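Local coordinates for lipid-transfer protein (Thermomonospora curvata, PDB 6OK1) that is of unknown function but belongs to the thiolase superfamily, is named a lipid-transfer protein, and assembles with a second protein into a four-chain complex, at residues 149-160 with 205-214. Numbering follows the deposited sequence.
Sequences AQWVAMFARRYM and IVEPLHLLDC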
loop_
_atom_site.group_PDB
_atom_site.type_symbol
_atom_site.label_atom_id
_atom_site.label_comp_id
_atom_site.label_asym_id
_atom_site.label_seq_id
_atom_site.Cartn_x
_atom_site.Cartn_y
_atom_site.Cartn_z
ATOM N N ALA A 149 -18.958 6.820 -11.386
ATOM C CA ALA A 149 -20.050 7.766 -11.558
ATOM C C ALA A 149 -21.342 7.220 -10.970
ATOM O O ALA A 149 -22.100 7.958 -10.324
ATOM C CB ALA A 149 -20.259 8.079 -13.029
ATOM N N GLN A 150 -21.618 5.938 -11.195
ATOM C CA GLN A 150 -22.841 5.352 -10.656
ATOM C C GLN A 150 -22.770 5.263 -9.143
ATOM O O GLN A 150 -23.769 5.493 -8.449
ATOM C CB GLN A 150 -23.057 3.973 -11.257
ATOM C CG GLN A 150 -23.332 4.009 -12.775
ATOM C CD GLN A 150 -23.116 2.675 -13.454
ATOM O OE1 GLN A 150 -22.578 1.724 -12.858
ATOM N NE2 GLN A 150 -23.523 2.592 -14.727
ATOM N N TRP A 151 -21.593 4.919 -8.613
ATOM C CA TRP A 151 -21.467 4.835 -7.164
ATOM C C TRP A 151 -21.753 6.183 -6.518
ATOM O O TRP A 151 -22.404 6.241 -5.471
ATOM C CB TRP A 151 -20.073 4.303 -6.766
ATOM C CG TRP A 151 -19.807 2.960 -7.280
ATOM C CD1 TRP A 151 -20.719 1.999 -7.530
ATOM C CD2 TRP A 151 -18.528 2.423 -7.692
ATOM N NE1 TRP A 151 -20.098 0.885 -8.076
ATOM C CE2 TRP A 151 -18.759 1.121 -8.169
ATOM C CE3 TRP A 151 -17.218 2.926 -7.690
ATOM C CZ2 TRP A 151 -17.744 0.313 -8.655
ATOM C CZ3 TRP A 151 -16.202 2.121 -8.161
ATOM C CH2 TRP A 151 -16.476 0.829 -8.652
ATOM N N VAL A 152 -21.284 7.275 -7.138
ATOM C CA VAL A 152 -21.514 8.620 -6.628
ATOM C C VAL A 152 -22.969 9.009 -6.825
ATOM O O VAL A 152 -23.578 9.667 -5.969
ATOM C CB VAL A 152 -20.564 9.629 -7.312
ATOM C CG1 VAL A 152 -20.956 11.082 -6.977
ATOM C CG2 VAL A 152 -19.099 9.373 -6.890
ATOM N N ALA A 153 -23.545 8.612 -7.957
ATOM C CA ALA A 153 -24.919 8.992 -8.270
ATOM C C ALA A 153 -25.888 8.482 -7.227
ATOM O O ALA A 153 -26.884 9.153 -6.926
ATOM C CB ALA A 153 -25.292 8.471 -9.639
ATOM N N MET A 154 -25.600 7.322 -6.624
ATOM C CA MET A 154 -26.484 6.782 -5.603
ATOM C C MET A 154 -26.576 7.704 -4.393
ATOM O O MET A 154 -27.670 7.903 -3.827
ATOM C CB MET A 154 -26.007 5.386 -5.194
ATOM C CG MET A 154 -27.042 4.605 -4.395
ATOM S SD MET A 154 -28.456 4.073 -5.351
ATOM C CE MET A 154 -27.745 2.656 -6.190
ATOM N N PHE A 155 -25.455 8.316 -4.002
ATOM C CA PHE A 155 -25.469 9.319 -2.944
ATOM C C PHE A 155 -26.167 10.596 -3.397
ATOM O O PHE A 155 -26.963 11.187 -2.657
ATOM C CB PHE A 155 -24.044 9.682 -2.519
ATOM C CG PHE A 155 -23.281 8.562 -1.879
ATOM C CD1 PHE A 155 -23.726 7.987 -0.681
ATOM C CD2 PHE A 155 -22.090 8.114 -2.427
ATOM C CE1 PHE A 155 -23.014 6.973 -0.083
ATOM C CE2 PHE A 155 -21.352 7.106 -1.805
ATOM C CZ PHE A 155 -21.824 6.544 -0.631
ATOM N N ALA A 156 -25.815 11.078 -4.584
ATOM C CA ALA A 156 -26.339 12.363 -5.044
ATOM C C ALA A 156 -27.867 12.356 -5.103
ATOM O O ALA A 156 -28.522 13.335 -4.714
ATOM C CB ALA A 156 -25.739 12.677 -6.414
ATOM N N ARG A 157 -28.457 11.258 -5.569
ATOM C CA ARG A 157 -29.913 11.203 -5.681
ATOM C C ARG A 157 -30.563 11.341 -4.321
ATOM O O ARG A 157 -31.611 11.979 -4.190
ATOM C CB ARG A 157 -30.364 9.895 -6.332
ATOM C CG ARG A 157 -31.885 9.770 -6.514
ATOM C CD ARG A 157 -32.429 10.803 -7.540
ATOM N NE ARG A 157 -33.895 10.810 -7.643
ATOM C CZ ARG A 157 -34.727 11.428 -6.801
ATOM N NH1 ARG A 157 -34.270 12.109 -5.747
ATOM N NH2 ARG A 157 -36.046 11.357 -7.011
ATOM N N ARG A 158 -29.973 10.724 -3.297
ATOM C CA ARG A 158 -30.534 10.829 -1.953
ATOM C C ARG A 158 -30.326 12.224 -1.372
ATOM O O ARG A 158 -31.190 12.746 -0.650
ATOM C CB ARG A 158 -29.915 9.761 -1.050
ATOM C CG ARG A 158 -30.539 9.727 0.364
ATOM C CD ARG A 158 -31.918 9.078 0.369
ATOM N NE ARG A 158 -32.582 9.328 1.659
ATOM C CZ ARG A 158 -33.713 8.751 2.043
ATOM N NH1 ARG A 158 -34.313 7.857 1.265
ATOM N NH2 ARG A 158 -34.244 9.063 3.227
ATOM N N TYR A 159 -29.195 12.854 -1.682
ATOM C CA TYR A 159 -28.959 14.223 -1.220
ATOM C C TYR A 159 -29.986 15.183 -1.829
ATOM O O TYR A 159 -30.503 16.084 -1.142
ATOM C CB TYR A 159 -27.528 14.630 -1.574
ATOM C CG TYR A 159 -27.137 16.018 -1.107
ATOM C CD1 TYR A 159 -27.437 17.125 -1.874
ATOM C CD2 TYR A 159 -26.458 16.213 0.079
ATOM C CE1 TYR A 159 -27.102 18.395 -1.457
ATOM C CE2 TYR A 159 -26.117 17.487 0.510
ATOM C CZ TYR A 159 -26.449 18.577 -0.267
ATOM O OH TYR A 159 -26.120 19.872 0.105
ATOM N N MET A 160 -30.318 14.982 -3.105
ATOM C CA MET A 160 -31.377 15.774 -3.741
ATOM C C MET A 160 -32.704 15.571 -3.038
ATOM O O MET A 160 -33.458 16.526 -2.815
ATOM C CB MET A 160 -31.529 15.369 -5.198
ATOM C CG MET A 160 -30.355 15.727 -6.081
ATOM S SD MET A 160 -30.419 14.937 -7.703
ATOM C CE MET A 160 -31.825 15.741 -8.464
ATOM N N ILE A 205 -25.080 10.671 -18.014
ATOM C CA ILE A 205 -24.233 9.500 -17.838
ATOM C C ILE A 205 -25.028 8.535 -16.959
ATOM O O ILE A 205 -25.468 7.464 -17.407
ATOM C CB ILE A 205 -22.876 9.900 -17.234
ATOM C CG1 ILE A 205 -22.114 10.827 -18.196
ATOM C CG2 ILE A 205 -22.026 8.678 -16.899
ATOM C CD1 ILE A 205 -21.863 10.208 -19.563
ATOM N N VAL A 206 -25.253 8.932 -15.714
ATOM C CA VAL A 206 -26.086 8.181 -14.779
ATOM C C VAL A 206 -26.820 9.203 -13.926
ATOM O O VAL A 206 -26.185 9.996 -13.218
ATOM C CB VAL A 206 -25.258 7.214 -13.909
ATOM C CG1 VAL A 206 -23.992 7.877 -13.341
ATOM C CG2 VAL A 206 -26.109 6.636 -12.777
ATOM N N GLU A 207 -28.147 9.228 -14.031
ATOM C CA GLU A 207 -28.891 10.247 -13.317
ATOM C C GLU A 207 -28.546 10.147 -11.838
ATOM O O GLU A 207 -28.536 9.034 -11.289
ATOM C CB GLU A 207 -30.402 10.089 -13.505
ATOM C CG GLU A 207 -30.848 10.227 -14.966
ATOM C CD GLU A 207 -32.370 10.165 -15.118
ATOM O OE1 GLU A 207 -33.078 10.813 -14.323
ATOM O OE2 GLU A 207 -32.855 9.435 -15.996
ATOM N N PRO A 208 -28.301 11.271 -11.149
ATOM C CA PRO A 208 -28.498 12.664 -11.604
ATOM C C PRO A 208 -27.256 13.366 -12.149
ATOM O O PRO A 208 -27.158 14.594 -12.037
ATOM C CB PRO A 208 -28.963 13.353 -10.329
ATOM C CG PRO A 208 -28.136 12.660 -9.257
ATOM C CD PRO A 208 -28.120 11.214 -9.683
ATOM N N LEU A 209 -26.309 12.614 -12.696
ATOM C CA LEU A 209 -25.044 13.172 -13.181
ATOM C C LEU A 209 -25.060 13.300 -14.703
ATOM O O LEU A 209 -25.233 12.305 -15.418
ATOM C CB LEU A 209 -23.855 12.303 -12.758
ATOM C CG LEU A 209 -23.370 12.464 -11.318
ATOM C CD1 LEU A 209 -24.434 12.135 -10.310
ATOM C CD2 LEU A 209 -22.154 11.587 -11.096
ATOM N N HIS A 210 -24.808 14.517 -15.183
ATOM C CA HIS A 210 -24.547 14.809 -16.580
ATOM C C HIS A 210 -23.091 14.491 -16.918
ATOM O O HIS A 210 -22.231 14.377 -16.047
ATOM C CB HIS A 210 -24.793 16.295 -16.867
ATOM C CG HIS A 210 -26.223 16.733 -16.743
ATOM N ND1 HIS A 210 -27.052 16.845 -17.835
ATOM C CD2 HIS A 210 -26.952 17.137 -15.676
ATOM C CE1 HIS A 210 -28.242 17.275 -17.445
ATOM N NE2 HIS A 210 -28.216 17.438 -16.133
ATOM N N LEU A 211 -22.797 14.471 -18.213
ATOM C CA LEU A 211 -21.407 14.355 -18.651
ATOM C C LEU A 211 -20.519 15.410 -17.994
ATOM O O LEU A 211 -19.418 15.101 -17.527
ATOM C CB LEU A 211 -21.363 14.477 -20.167
ATOM C CG LEU A 211 -19.979 14.451 -20.787
ATOM C CD1 LEU A 211 -19.240 13.187 -20.416
ATOM C CD2 LEU A 211 -20.138 14.544 -22.274
ATOM N N LEU A 212 -20.994 16.653 -17.900
ATOM C CA LEU A 212 -20.151 17.700 -17.348
ATOM C C LEU A 212 -20.094 17.703 -15.811
ATOM O O LEU A 212 -19.413 18.559 -15.249
ATOM C CB LEU A 212 -20.600 19.077 -17.892
ATOM C CG LEU A 212 -20.107 19.328 -19.316
ATOM C CD1 LEU A 212 -20.779 20.547 -19.891
ATOM C CD2 LEU A 212 -18.596 19.504 -19.342
ATOM N N ASP A 213 -20.729 16.731 -15.123
ATOM C CA ASP A 213 -20.487 16.495 -13.696
ATOM C C ASP A 213 -19.298 15.582 -13.449
ATOM O O ASP A 213 -18.919 15.386 -12.286
ATOM C CB ASP A 213 -21.720 15.860 -13.043
ATOM C CG ASP A 213 -22.860 16.822 -12.948
ATOM O OD1 ASP A 213 -22.607 17.927 -12.446
ATOM O OD2 ASP A 213 -23.972 16.475 -13.396
ATOM N N CYS A 214 -18.711 15.027 -14.507
ATOM C CA CYS A 214 -17.724 13.962 -14.418
ATOM C C CYS A 214 -16.403 14.428 -14.996
ATOM O O CYS A 214 -16.379 14.974 -16.098
ATOM C CB CYS A 214 -18.167 12.721 -15.192
ATOM S SG CYS A 214 -19.781 12.112 -14.734
HETATM O O HOH W 1 -23.884 5.029 -16.590
#
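The ring of P208 packs against helix 148-163, touching A153, A156 and M160. P208 CB meets M160 SD at 3.4 Å, P208 CG lies 3.7 Å from A156 CB, and P208 CD reaches back a turn to A153 O at 3.7 Å. The M160 thioether, bent at its last torsion (chi3 68°), runs along the ring the other way. The peptide before P208 is cis, in a type VIa turn closed by L209 N to V206 O. L209 pairs with I205 and V206 together in a classic beta bulge. V206 and L209, at the ends of that turn, fill in around the alanines: V206 CG2, anti to its own N, touches A153 CB at 3.7 Å, while L209 CD1 sits 3.8 Å from A153 CA. No direct hydrogen bond crosses; instead one water accepts from Q150 NE2 (3.1 Å) and donates to I205 O (3.0 Å). The amide's other end, OE1, is held by N146 and T147. Within the N-terminal thiolase region, this joins helix 148-163 to the 205-214 loop; F170 of helix 167-182 packs on A156 and M160, F297 from a loop on A149 and V152, and V206 and E207 pair antiparallel with a strand of the partner protein's chain.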